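Local coordinates for protein cysteine synthase (Fusobacterium nucleatum subsp. nucleatum strain ATCC 25586, PDB 5XEM) that is a pyridoxal-phosphate enzyme that produces hydrogen sulfide from L-cysteine by beta-replacement, and probably also makes L-cysteine from O-acetyl-L-serine and sulfide, at residues 45-50 against 81-86; 16-21 against 34-39; 158-163 against 186-191. All coordinates share one frame; numbering follows the deposited sequence. Where two conformers were deposited one is given.

Contact 1. Residues 45-50 against 81-86. With PLP (pyridoxal-5'-phosphate), chain D.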
ATOM      1  N   THR A  45      -7.651  -7.383  -2.499  1.00 10.02           N
ATOM      2  CA  THR A  45      -8.024  -8.735  -2.150  1.00 10.22           C
ATOM      3  C   THR A  45      -7.718  -9.713  -3.273  1.00 10.16           C
ATOM      4  O   THR A  45      -7.627 -10.925  -3.021  1.00 10.97           O
ATOM      5  CB  THR A  45      -9.532  -8.823  -1.775  1.00 10.09           C
ATOM      6  OG1 THR A  45      -9.749  -9.906  -0.882  1.00 10.75           O
ATOM      7  CG2 THR A  45     -10.445  -8.977  -3.013  1.00 10.96           C
ATOM      8  N   LYS A  46      -7.552  -9.211  -4.493  1.00 10.11           N
ATOM      9  CA  LYS A  46      -7.374 -10.075  -5.670  1.00 10.49           C
ATOM     10  C   LYS A  46      -6.051 -10.805  -5.665  1.00 11.09           C
ATOM     11  O   LYS A  46      -5.935 -11.875  -6.286  1.00 10.40           O
ATOM     12  CB  LYS A  46      -7.596  -9.312  -6.986  1.00 10.94           C
ATOM     13  CG  LYS A  46      -8.990  -8.718  -7.134  1.00 11.85           C
ATOM     14  CD  LYS A  46     -10.081  -9.769  -6.968  1.00 13.05           C
ATOM     15  CE  LYS A  46     -11.338  -9.410  -7.760  1.00 14.41           C
ATOM     16  NZ  LYS A  46     -12.233 -10.556  -8.089  1.00 14.48           N
ATOM     17  N   ASP A  47      -5.089 -10.321  -4.864  1.00 11.39           N
ATOM     18  CA  ASP A  47      -3.869 -11.073  -4.642  1.00 11.50           C
ATOM     19  C   ASP A  47      -4.232 -12.519  -4.196  1.00 11.35           C
ATOM     20  O   ASP A  47      -3.553 -13.498  -4.581  1.00 10.69           O
ATOM     21  CB  ASP A  47      -3.060 -10.462  -3.494  1.00 12.16           C
ATOM     22  CG  ASP A  47      -2.303  -9.208  -3.852  1.00 13.17           C
ATOM     23  OD1 ASP A  47      -2.521  -8.653  -4.956  1.00 13.47           O
ATOM     24  OD2 ASP A  47      -1.479  -8.769  -2.994  1.00 14.05           O
ATOM     25  N   ARG A  48      -5.250 -12.654  -3.339  1.00 11.31           N
ATOM     26  CA  ARG A  48      -5.642 -13.982  -2.819  1.00 10.98           C
ATOM     27  C   ARG A  48      -6.091 -14.926  -3.936  1.00 10.73           C
ATOM     28  O   ARG A  48      -5.701 -16.119  -3.957  1.00 10.66           O
ATOM     29  CB  ARG A  48      -6.768 -13.908  -1.792  1.00 11.53           C
ATOM     30  CG  ARG A  48      -6.442 -13.172  -0.521  1.00 11.89           C
ATOM     31  CD  ARG A  48      -7.687 -12.997   0.312  1.00 12.42           C
ATOM     32  NE  ARG A  48      -7.506 -12.172   1.492  1.00 12.46           N
ATOM     33  CZ  ARG A  48      -7.187 -12.588   2.717  1.00 12.39           C
ATOM     34  NH1 ARG A  48      -6.899 -13.874   2.961  1.00 13.06           N
ATOM     35  NH2 ARG A  48      -7.088 -11.712   3.689  1.00 12.68           N
ATOM     36  N   ILE A  49      -6.900 -14.407  -4.859  1.00  9.95           N
ATOM     37  CA  ILE A  49      -7.419 -15.230  -5.967  1.00 10.16           C
ATOM     38  C   ILE A  49      -6.388 -15.448  -7.058  1.00 10.56           C
ATOM     39  O   ILE A  49      -6.335 -16.539  -7.653  1.00 10.20           O
ATOM     40  CB  ILE A  49      -8.801 -14.749  -6.529  1.00 10.11           C
ATOM     41  CG1 ILE A  49      -8.731 -13.555  -7.499  1.00 10.21           C
ATOM     42  CG2 ILE A  49      -9.785 -14.534  -5.377  1.00 10.19           C
ATOM     43  CD1 ILE A  49     -10.032 -13.383  -8.317  1.00  9.86           C
ATOM     44  N   ALA A  50      -5.555 -14.434  -7.320  1.00 10.36           N
ATOM     45  CA  ALA A  50      -4.441 -14.593  -8.241  1.00 10.36           C
ATOM     46  C   ALA A  50      -3.540 -15.749  -7.787  1.00 10.69           C
ATOM     47  O   ALA A  50      -3.167 -16.605  -8.584  1.00 10.12           O
ATOM     48  CB  ALA A  50      -3.643 -13.298  -8.342  1.00 10.19           C
ATOM     49  N   LEU A  81      -2.193 -10.774 -10.351  1.00  9.65           N
ATOM     50  CA  LEU A  81      -1.538 -11.687 -11.283  1.00  9.73           C
ATOM     51  C   LEU A  81      -0.179 -11.190 -11.718  1.00  9.75           C
ATOM     52  O   LEU A  81       0.766 -11.962 -11.761  1.00 10.43           O
ATOM     53  CB  LEU A  81      -2.412 -11.941 -12.513  1.00  9.78           C
ATOM     54  CG  LEU A  81      -3.652 -12.782 -12.285  1.00 10.40           C
ATOM     55  CD1 LEU A  81      -4.570 -12.697 -13.502  1.00 10.21           C
ATOM     56  CD2 LEU A  81      -3.255 -14.231 -11.987  1.00 10.59           C
ATOM     57  N   ALA A  82      -0.060  -9.894 -11.973  1.00  9.54           N
ATOM     58  CA  ALA A  82       1.216  -9.326 -12.438  1.00  9.68           C
ATOM     59  C   ALA A  82       2.330  -9.494 -11.386  1.00  9.92           C
ATOM     60  O   ALA A  82       3.443  -9.901 -11.697  1.00 10.13           O
ATOM     61  CB  ALA A  82       1.030  -7.872 -12.824  1.00  9.58           C
ATOM     62  N   MET A  83       1.989  -9.228 -10.131  1.00 10.99           N
ATOM     63  CA  MET A  83       2.950  -9.299  -9.026  1.00 11.67           C
ATOM     64  C   MET A  83       3.391 -10.750  -8.858  1.00 11.94           C
ATOM     65  O   MET A  83       4.592 -11.053  -8.739  1.00 11.48           O
ATOM     66  CB  MET A  83       2.302  -8.772  -7.761  1.00 12.50           C
ATOM     67  CG  MET A  83       3.164  -8.895  -6.527  1.00 13.92           C
ATOM     68  SD  MET A  83       2.268  -8.445  -5.032  1.00 16.01           S
ATOM     69  CE  MET A  83       1.148  -9.845  -4.959  1.00 15.61           C
ATOM     70  N   ILE A  84       2.428 -11.671  -8.869  1.00 12.02           N
ATOM     71  CA  ILE A  84       2.759 -13.082  -8.704  1.00 12.49           C
ATOM     72  C   ILE A  84       3.573 -13.633  -9.895  1.00 12.27           C
ATOM     73  O   ILE A  84       4.567 -14.345  -9.701  1.00 11.83           O
ATOM     74  CB  ILE A  84       1.514 -13.902  -8.430  1.00 13.48           C
ATOM     75  CG1 ILE A  84       1.001 -13.556  -7.020  1.00 14.64           C
ATOM     76  CG2 ILE A  84       1.816 -15.398  -8.590  1.00 14.19           C
ATOM     77  CD1 ILE A  84      -0.457 -13.907  -6.836  1.00 15.14           C
ATOM     78  N   CYS A  85       3.190 -13.243 -11.103  1.00 11.88           N
ATOM     79  CA  CYS A  85       3.912 -13.676 -12.316  1.00 11.75           C
ATOM     80  C   CYS A  85       5.314 -13.083 -12.381  1.00 11.90           C
ATOM     81  O   CYS A  85       6.241 -13.726 -12.900  1.00 11.18           O
ATOM     82  CB  CYS A  85       3.132 -13.337 -13.568  1.00 11.78           C
ATOM     83  SG  CYS A  85       1.661 -14.374 -13.798  1.00 12.41           S
ATOM     84  N   ALA A  86       5.496 -11.875 -11.821  1.00 11.19           N
ATOM     85  CA  ALA A  86       6.831 -11.327 -11.737  1.00 11.48           C
ATOM     86  C   ALA A  86       7.749 -12.238 -10.894  1.00 11.66           C
ATOM     87  O   ALA A  86       8.851 -12.568 -11.352  1.00 11.93           O
ATOM     88  CB  ALA A  86       6.823  -9.896 -11.184  1.00 10.94           C
TER
HETATM   89  N1  PLP D 502     -13.789  -3.707  -5.527  1.00 11.63           N
HETATM   90  C2  PLP D 502     -12.723  -3.635  -6.340  1.00 12.08           C
HETATM   91  C2A PLP D 502     -11.756  -2.456  -6.223  1.00 11.06           C
HETATM   92  C3  PLP D 502     -12.465  -4.644  -7.285  1.00 11.97           C
HETATM   93  O3  PLP D 502     -11.372  -4.557  -8.085  1.00 13.45           O
HETATM   94  C4  PLP D 502     -13.331  -5.728  -7.399  1.00 12.28           C
HETATM   95  C4A PLP D 502     -13.094  -6.836  -8.411  1.00 12.57           C
HETATM   96  C5  PLP D 502     -14.431  -5.772  -6.531  1.00 11.95           C
HETATM   97  C6  PLP D 502     -14.621  -4.749  -5.604  1.00 12.23           C
HETATM   98  C5A PLP D 502     -15.436  -6.903  -6.545  1.00 12.28           C
HETATM   99  O4P PLP D 502     -14.826  -8.127  -6.000  1.00 11.96           O
HETATM  100  P   PLP D 502     -15.283  -9.617  -6.456  1.00 12.45           P
HETATM  101  O1P PLP D 502     -14.698 -10.576  -5.578  1.00 12.50           O
HETATM  102  O2P PLP D 502     -14.865  -9.702  -7.842  1.00 13.12           O
HETATM  103  O3P PLP D 502     -16.769  -9.554  -6.417  1.00 11.05           O
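Ala50 illustrates how a small residue lets two helices meet: its methyl CB lies 3.5 Å from the backbone N of Leu81, against the flank of the second helix. Two branched side chains meet that methyl: Leu81 CD2 lies 3.8 Å and Ile84 CD1 3.6 Å from Ala50 CB. The same CD1 reaches the backbone O of Asp47 one turn earlier. Beside this apolar patch Met83 bends at chi3 (70°), which swings its CE to 3.5 Å from Asp47 OD2, the two side chains crossing at about a right angle; the polar partner of OD2 is the backbone N of Gly42.

Lys46 takes no part in this packing; its chain runs toward the cofactor. It leaves CB beside its own backbone N, bends at chi2 (-55°) and runs past Asn76 and Thr77 of helix 76-88. Lys46 CE arrives 3.2 Å from C4A of pyridoxal phosphate, and Lys46 NZ donates a hydrogen bond of 2.8 Å to phosphate oxygen O2P, with Gln146 as a further partner. This lysine is predicted to carry the cofactor in the resting enzyme; here it is detached, and lanthionine forms the Schiff base instead.

The axes of 46-50 and 81-86 pass 9.3 Å apart and cross at -50°. Helix 151-167 packs on the Ile49 side of helix 46-60, Leu81 and Cys85 touch strand 68-72, and Met83 and Ala86 touch Gly264 and Phe261 of the second subunit.

Contact 2. Residues 16-21 against 34-39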
ATOM      1  N   ASN A  16      -3.848 -12.578   5.703  1.00 14.25           N
ATOM      2  CA  ASN A  16      -3.666 -12.126   7.073  1.00 14.97           C
ATOM      3  C   ASN A  16      -3.738 -10.610   7.224  1.00 13.63           C
ATOM      4  O   ASN A  16      -2.879  -9.954   7.815  1.00 12.76           O
ATOM      5  CB  ASN A  16      -2.390 -12.721   7.641  1.00 16.86           C
ATOM      6  CG  ASN A  16      -2.508 -14.218   7.762  1.00 18.83           C
ATOM      7  OD1 ASN A  16      -3.362 -14.711   8.492  1.00 22.57           O
ATOM      8  ND2 ASN A  16      -1.757 -14.938   6.969  1.00 21.52           N
ATOM      9  N   THR A  17      -4.778 -10.059   6.639  1.00 13.27           N
ATOM     10  CA  THR A  17      -4.973  -8.620   6.610  1.00 12.90           C
ATOM     11  C   THR A  17      -5.658  -8.167   7.888  1.00 13.18           C
ATOM     12  O   THR A  17      -6.394  -8.928   8.497  1.00 14.19           O
ATOM     13  CB  THR A  17      -5.848  -8.197   5.428  1.00 12.55           C
ATOM     14  OG1 THR A  17      -7.069  -8.939   5.454  1.00 12.95           O
ATOM     15  CG2 THR A  17      -5.093  -8.498   4.100  1.00 12.55           C
ATOM     16  N   PRO A  18      -5.461  -6.915   8.258  1.00 14.60           N
ATOM     17  CA  PRO A  18      -6.057  -6.457   9.517  1.00 14.82           C
ATOM     18  C   PRO A  18      -7.538  -6.097   9.444  1.00 15.16           C
ATOM     19  O   PRO A  18      -8.059  -5.717   8.363  1.00 14.77           O
ATOM     20  CB  PRO A  18      -5.213  -5.237   9.857  1.00 15.24           C
ATOM     21  CG  PRO A  18      -4.739  -4.719   8.537  1.00 15.68           C
ATOM     22  CD  PRO A  18      -4.524  -5.935   7.680  1.00 15.08           C
ATOM     23  N   LEU A  19      -8.200  -6.224  10.594  1.00 16.31           N
ATOM     24  CA  LEU A  19      -9.587  -5.790  10.805  1.00 17.10           C
ATOM     25  C   LEU A  19      -9.482  -4.550  11.685  1.00 16.46           C
ATOM     26  O   LEU A  19      -8.893  -4.605  12.752  1.00 18.30           O
ATOM     27  CB  LEU A  19     -10.379  -6.820  11.621  1.00 18.70           C
ATOM     28  CG  LEU A  19     -11.498  -7.643  11.016  1.00 20.17           C
ATOM     29  CD1 LEU A  19     -12.312  -8.294  12.137  1.00 18.97           C
ATOM     30  CD2 LEU A  19     -12.401  -6.843  10.082  1.00 19.59           C
ATOM     31  N   VAL A  20     -10.040  -3.440  11.262  1.00 15.56           N
ATOM     32  CA  VAL A  20      -9.938  -2.192  12.009  0.50 15.57           C
ATOM     33  C   VAL A  20     -11.315  -1.744  12.468  1.00 15.90           C
ATOM     34  O   VAL A  20     -12.262  -1.759  11.685  1.00 15.27           O
ATOM     35  CB  VAL A  20      -9.333  -1.093  11.123  0.50 15.35           C
ATOM     36  CG1 VAL A  20      -9.152   0.211  11.903  0.50 15.64           C
ATOM     37  CG2 VAL A  20      -8.006  -1.566  10.552  0.50 15.02           C
ATOM     38  N   LYS A  21     -11.417  -1.322  13.718  1.00 17.04           N
ATOM     39  CA  LYS A  21     -12.694  -0.809  14.231  1.00 18.63           C
ATOM     40  C   LYS A  21     -12.894   0.626  13.801  1.00 17.27           C
ATOM     41  O   LYS A  21     -11.937   1.391  13.773  1.00 18.29           O
ATOM     42  CB  LYS A  21     -12.759  -0.882  15.760  1.00 21.03           C
ATOM     43  CG  LYS A  21     -14.096  -0.367  16.292  1.00 23.80           C
ATOM     44  CD  LYS A  21     -14.594  -1.161  17.489  1.00 27.82           C
ATOM     45  CE  LYS A  21     -15.924  -0.586  18.001  1.00 30.90           C
ATOM     46  NZ  LYS A  21     -15.772  -0.018  19.372  1.00 32.79           N
ATOM     47  N   VAL A  34     -13.637  -2.913   9.505  1.00 12.70           N
ATOM     48  CA  VAL A  34     -13.305  -2.937   8.087  1.00 11.98           C
ATOM     49  C   VAL A  34     -12.101  -3.865   7.925  1.00 11.92           C
ATOM     50  O   VAL A  34     -11.094  -3.716   8.611  1.00 12.42           O
ATOM     51  CB  VAL A  34     -13.001  -1.523   7.567  1.00 12.09           C
ATOM     52  CG1 VAL A  34     -12.610  -1.533   6.093  1.00 12.40           C
ATOM     53  CG2 VAL A  34     -14.208  -0.605   7.798  1.00 12.31           C
ATOM     54  N   LYS A  35     -12.230  -4.835   7.033  1.00 11.54           N
ATOM     55  CA  LYS A  35     -11.130  -5.745   6.738  1.00 11.51           C
ATOM     56  C   LYS A  35     -10.362  -5.136   5.566  1.00 11.09           C
ATOM     57  O   LYS A  35     -10.917  -4.978   4.471  1.00 10.06           O
ATOM     58  CB  LYS A  35     -11.630  -7.136   6.418  1.00 12.33           C
ATOM     59  CG  LYS A  35     -10.451  -8.118   6.285  1.00 13.16           C
ATOM     60  CD  LYS A  35     -10.828  -9.557   6.488  1.00 14.81           C
ATOM     61  CE  LYS A  35      -9.675 -10.517   6.283  1.00 13.82           C
ATOM     62  NZ  LYS A  35      -8.610 -10.418   7.327  1.00 14.00           N
ATOM     63  N   LEU A  36      -9.127  -4.729   5.828  1.00 10.63           N
ATOM     64  CA  LEU A  36      -8.364  -3.886   4.891  1.00 10.82           C
ATOM     65  C   LEU A  36      -7.566  -4.724   3.910  1.00 10.03           C
ATOM     66  O   LEU A  36      -6.407  -5.023   4.145  1.00  9.91           O
ATOM     67  CB  LEU A  36      -7.454  -2.942   5.644  1.00 11.34           C
ATOM     68  CG  LEU A  36      -8.143  -1.903   6.560  1.00 12.60           C
ATOM     69  CD1 LEU A  36      -7.084  -1.137   7.390  1.00 13.34           C
ATOM     70  CD2 LEU A  36      -9.017  -0.966   5.738  1.00 12.19           C
ATOM     71  N   GLU A  37      -8.205  -5.126   2.809  1.00 10.85           N
ATOM     72  CA  GLU A  37      -7.519  -5.959   1.817  1.00 10.54           C
ATOM     73  C   GLU A  37      -6.511  -5.148   0.992  1.00 10.77           C
ATOM     74  O   GLU A  37      -5.699  -5.698   0.260  1.00  9.74           O
ATOM     75  CB  GLU A  37      -8.521  -6.674   0.925  1.00 11.16           C
ATOM     76  CG  GLU A  37      -9.379  -7.646   1.717  1.00 11.98           C
ATOM     77  CD  GLU A  37      -8.588  -8.872   2.117  1.00 12.58           C
ATOM     78  OE1 GLU A  37      -8.025  -9.523   1.209  1.00 13.75           O
ATOM     79  OE2 GLU A  37      -8.531  -9.184   3.326  1.00 14.47           O
ATOM     80  N   GLY A  38      -6.548  -3.833   1.142  1.00 10.89           N
ATOM     81  CA  GLY A  38      -5.494  -2.995   0.623  1.00 11.29           C
ATOM     82  C   GLY A  38      -4.136  -3.223   1.264  1.00 12.00           C
ATOM     83  O   GLY A  38      -3.145  -2.778   0.732  1.00 13.44           O
ATOM     84  N   SER A  39      -4.095  -3.915   2.402  1.00 12.99           N
ATOM     85  CA  SER A  39      -2.843  -4.259   3.060  1.00 13.78           C
ATOM     86  C   SER A  39      -2.097  -5.365   2.327  1.00 12.88           C
ATOM     87  O   SER A  39      -0.906  -5.560   2.581  1.00 12.81           O
ATOM     88  CB  SER A  39      -3.084  -4.706   4.493  1.00 16.34           C
ATOM     89  OG  SER A  39      -3.624  -3.624   5.243  1.00 20.56           O
TER
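The hydroxyl of Thr17 is held between opposite charges: Lys35 NZ donates to its OG1 at 2.8 Å, and OG1 in turn donates to Glu37 OE2 at 2.6 Å. This chain of hydrogen bonds sits at the open end of a beta hairpin, strands 19-21 and 31-36, at the margin of the mixed sheet within this chain. Thr17 presents OG1 to both partners because chi1 (54°) sets the oxygen between its backbone N and carbonyl carbon. The threonine meets OE2 from above the carboxylate plane, 37° out of it, and NZ also makes a weak bond to the Thr17 carbonyl O. Second partners spread the charge: Lys35 pairs with Glu163, Glu37 with Arg48, which would be expected to keep both groups ionised.

Farther along the hairpin the pairing is regular. Val20 and Val34 form a hydrogen-bonded pair, with Val20 N to Val34 O at 2.9 Å and Val34 N to Val20 O at 2.8 Å. Leu19 and Lys35 form the neighbouring non-hydrogen-bonded pair, and Leu19 CD2 packs against the base of Lys35, 3.8 Å from Lys35 CB, on the face turned to helix 151-167. At the end of the strand, Leu36 N bonds to Pro18 O, nearly straight at 172°, and Leu36 then centres an inverse gamma turn that leads the chain into the 3-10 segment 37-39. The hairpin also serves the dimer, since Leu19 and Lys21 make backbone hydrogen bonds to the second subunit. Where the chain turns away, Ser39 OG rests 3.5 Å from Pro18 CD and 3.6 Å from Pro18 CG.

Contact 3. Residues 158-163 against 186-191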
ATOM      1  N   GLU A 158     -11.429 -20.185   2.238  1.00 16.07           N
ATOM      2  CA  GLU A 158     -10.284 -20.748   2.978  1.00 16.72           C
ATOM      3  C   GLU A 158      -9.498 -19.798   3.846  1.00 16.40           C
ATOM      4  O   GLU A 158      -8.941 -20.223   4.863  1.00 17.49           O
ATOM      5  CB  GLU A 158      -9.326 -21.442   2.011  1.00 18.58           C
ATOM      6  CG  GLU A 158      -9.983 -22.687   1.419  1.00 20.60           C
ATOM      7  CD  GLU A 158      -9.147 -23.375   0.374  1.00 22.03           C
ATOM      8  OE1 GLU A 158      -8.035 -22.894   0.068  1.00 21.95           O
ATOM      9  OE2 GLU A 158      -9.620 -24.394  -0.168  1.00 25.27           O
ATOM     10  N   THR A 159      -9.407 -18.533   3.457  1.00 15.01           N
ATOM     11  CA  THR A 159      -8.492 -17.620   4.140  1.00 14.87           C
ATOM     12  C   THR A 159      -9.250 -16.439   4.665  1.00 13.67           C
ATOM     13  O   THR A 159      -9.371 -16.310   5.879  1.00 13.98           O
ATOM     14  CB  THR A 159      -7.298 -17.242   3.245  1.00 14.58           C
ATOM     15  OG1 THR A 159      -7.765 -16.553   2.080  1.00 15.47           O
ATOM     16  CG2 THR A 159      -6.554 -18.554   2.833  1.00 16.12           C
ATOM     17  N   THR A 160      -9.855 -15.640   3.777  1.00 13.94           N
ATOM     18  CA  THR A 160     -10.546 -14.394   4.192  1.00 13.03           C
ATOM     19  C   THR A 160     -11.543 -14.609   5.333  1.00 13.47           C
ATOM     20  O   THR A 160     -11.515 -13.915   6.388  1.00 13.25           O
ATOM     21  CB  THR A 160     -11.274 -13.766   2.980  1.00 13.15           C
ATOM     22  OG1 THR A 160     -10.375 -13.689   1.873  1.00 12.56           O
ATOM     23  CG2 THR A 160     -11.754 -12.347   3.303  1.00 13.20           C
ATOM     24  N   ALA A 161     -12.446 -15.555   5.126  1.00 14.10           N
ATOM     25  CA  ALA A 161     -13.469 -15.891   6.137  1.00 13.83           C
ATOM     26  C   ALA A 161     -12.882 -16.390   7.461  1.00 14.36           C
ATOM     27  O   ALA A 161     -13.370 -16.007   8.532  1.00 14.42           O
ATOM     28  CB  ALA A 161     -14.459 -16.915   5.600  1.00 13.85           C
ATOM     29  N   GLU A 162     -11.859 -17.221   7.379  1.00 15.30           N
ATOM     30  CA  GLU A 162     -11.202 -17.745   8.582  1.00 16.19           C
ATOM     31  C   GLU A 162     -10.539 -16.653   9.393  1.00 16.43           C
ATOM     32  O   GLU A 162     -10.559 -16.698  10.627  1.00 15.98           O
ATOM     33  CB  GLU A 162     -10.214 -18.863   8.250  1.00 17.19           C
ATOM     34  CG  GLU A 162     -10.857 -20.139   7.711  1.00 18.88           C
ATOM     35  CD  GLU A 162     -11.696 -20.925   8.732  1.00 21.16           C
ATOM     36  OE1 GLU A 162     -11.715 -20.578   9.932  1.00 22.90           O
ATOM     37  OE2 GLU A 162     -12.370 -21.896   8.322  1.00 23.06           O
ATOM     38  N   GLU A 163      -9.953 -15.664   8.713  1.00 15.41           N
ATOM     39  CA  GLU A 163      -9.322 -14.563   9.391  1.00 14.98           C
ATOM     40  C   GLU A 163     -10.332 -13.699  10.103  1.00 15.44           C
ATOM     41  O   GLU A 163     -10.067 -13.224  11.201  1.00 16.25           O
ATOM     42  CB  GLU A 163      -8.490 -13.730   8.395  1.00 14.30           C
ATOM     43  CG  GLU A 163      -7.374 -14.525   7.732  1.00 14.55           C
ATOM     44  CD  GLU A 163      -6.770 -13.788   6.549  1.00 14.38           C
ATOM     45  OE1 GLU A 163      -7.034 -12.574   6.440  1.00 13.96           O
ATOM     46  OE2 GLU A 163      -6.050 -14.413   5.741  1.00 13.65           O
ATOM     47  N   SER A 186     -19.183 -14.369  -2.149  1.00 13.73           N
ATOM     48  CA  SER A 186     -19.798 -15.704  -2.116  1.00 14.55           C
ATOM     49  C   SER A 186     -18.915 -16.703  -1.362  1.00 14.71           C
ATOM     50  O   SER A 186     -19.414 -17.505  -0.605  1.00 14.54           O
ATOM     51  CB  SER A 186     -20.116 -16.190  -3.525  1.00 13.96           C
ATOM     52  OG  SER A 186     -20.951 -15.237  -4.199  1.00 13.51           O
ATOM     53  N   GLY A 187     -17.595 -16.625  -1.541  1.00 14.35           N
ATOM     54  CA  GLY A 187     -16.707 -17.525  -0.843  1.00 14.23           C
ATOM     55  C   GLY A 187     -16.629 -17.229   0.644  1.00 15.07           C
ATOM     56  O   GLY A 187     -16.658 -18.138   1.481  1.00 14.74           O
ATOM     57  N   THR A 188     -16.552 -15.945   1.001  1.00 14.92           N
ATOM     58  CA  THR A 188     -16.478 -15.582   2.397  1.00 14.83           C
ATOM     59  C   THR A 188     -17.803 -15.901   3.099  1.00 15.75           C
ATOM     60  O   THR A 188     -17.788 -16.484   4.188  1.00 15.14           O
ATOM     61  CB  THR A 188     -16.135 -14.105   2.578  1.00 15.18           C
ATOM     62  OG1 THR A 188     -14.997 -13.782   1.753  1.00 14.68           O
ATOM     63  CG2 THR A 188     -15.828 -13.796   4.056  1.00 14.98           C
ATOM     64  N   ALA A 189     -18.934 -15.564   2.461  1.00 15.81           N
ATOM     65  CA  ALA A 189     -20.255 -15.753   3.068  1.00 17.06           C
ATOM     66  C   ALA A 189     -20.561 -17.217   3.278  1.00 18.42           C
ATOM     67  O   ALA A 189     -21.201 -17.554   4.282  1.00 19.33           O
ATOM     68  CB  ALA A 189     -21.351 -15.123   2.202  1.00 16.83           C
ATOM     69  N   LYS A 190     -20.124 -18.078   2.346  1.00 18.25           N
ATOM     70  CA  LYS A 190     -20.352 -19.525   2.454  1.00 19.28           C
ATOM     71  C   LYS A 190     -19.692 -20.080   3.704  1.00 19.49           C
ATOM     72  O   LYS A 190     -20.330 -20.794   4.495  1.00 17.98           O
ATOM     73  CB  LYS A 190     -19.862 -20.265   1.225  1.00 19.98           C
ATOM     74  CG  LYS A 190     -20.142 -21.780   1.219  1.00 21.81           C
ATOM     75  CD  LYS A 190     -19.777 -22.388  -0.128  1.00 24.68           C
ATOM     76  CE  LYS A 190     -19.975 -23.898  -0.152  1.00 28.06           C
ATOM     77  NZ  LYS A 190     -19.330 -24.561  -1.320  1.00 29.95           N
ATOM     78  N   LYS A 191     -18.434 -19.700   3.932  1.00 19.17           N
ATOM     79  CA  LYS A 191     -17.725 -20.179   5.106  1.00 18.94           C
ATOM     80  C   LYS A 191     -18.338 -19.653   6.383  1.00 19.61           C
ATOM     81  O   LYS A 191     -18.550 -20.412   7.345  1.00 20.35           O
ATOM     82  CB  LYS A 191     -16.226 -19.851   5.049  1.00 19.21           C
ATOM     83  CG  LYS A 191     -15.454 -20.139   6.340  1.00 19.39           C
ATOM     84  CD  LYS A 191     -15.492 -21.589   6.804  1.00 19.95           C
ATOM     85  CE  LYS A 191     -14.758 -22.537   5.874  1.00 19.32           C
ATOM     86  NZ  LYS A 191     -13.296 -22.306   5.761  1.00 17.76           N
TER
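The axes of 158-163 and 186-191 approach to 8.2 Å and cross at -52°, with the CA atoms of Ala161 and Thr188 only 4.8 Å apart. A wider, pi-type turn at 158-160 lies just before the point of closest approach. Ala161 carries the apolar part: its CB meets Thr188 CG2 at 3.7 Å and presses on Lys191, whose CG comes to 3.5 Å, tighter than usual for two carbons. Beside it, Thr160 CG2 faces Thr188 OG1 at 3.9 Å, the two threonines crossing at about a right angle. Their hydroxyls look to their own helices, Thr160 OG1 to His156 and Thr188 OG1 to the carbonyl of Ser184, a residue that binds the cofactor.

Lys191 reaches across by curling. Its chain leaves anti to the backbone N (chi1 171°), its CB and CG lie against Ala161, and bends at the three following torsions curl its end round to Glu162. The salt bridge from Lys191 NZ to Glu162 OE2 measures 2.8 Å and uses the anti side of the carboxylate, 20° out of its plane.

NZ is also bonded to the carbonyl O of Tyr157, one turn back on helix 151-167. Gripped by a carboxylate and a backbone carbonyl of the same helix, the ammonium probably stays protonated, while CB and CG at the start of its chain pack on the Ala161 methyl.

How the contacts relate
Along the chain contact 2 closes first, contact 1 follows, and contact 3 comes last. Contact 1 lies about 18 Å from each of the others, centre to centre, and contacts 2 and 3 about 14 Å from each other. Strand 31-36 of contact 2 runs on through a loop into helix 46-60 of contact 1, and helix 151-167 of contact 3 abuts both. A charged network ties them together: Arg48 reaches Glu37 and Glu163, and Glu163 also holds Lys35. Contacts 1 and 2 touch the second subunit; contact 3 does not. The network joins helix 46-60, the sheet margin and helix 151-167 into one buried polar cluster, Glu37 about 9 Å from pyridoxal phosphate (nearest atoms).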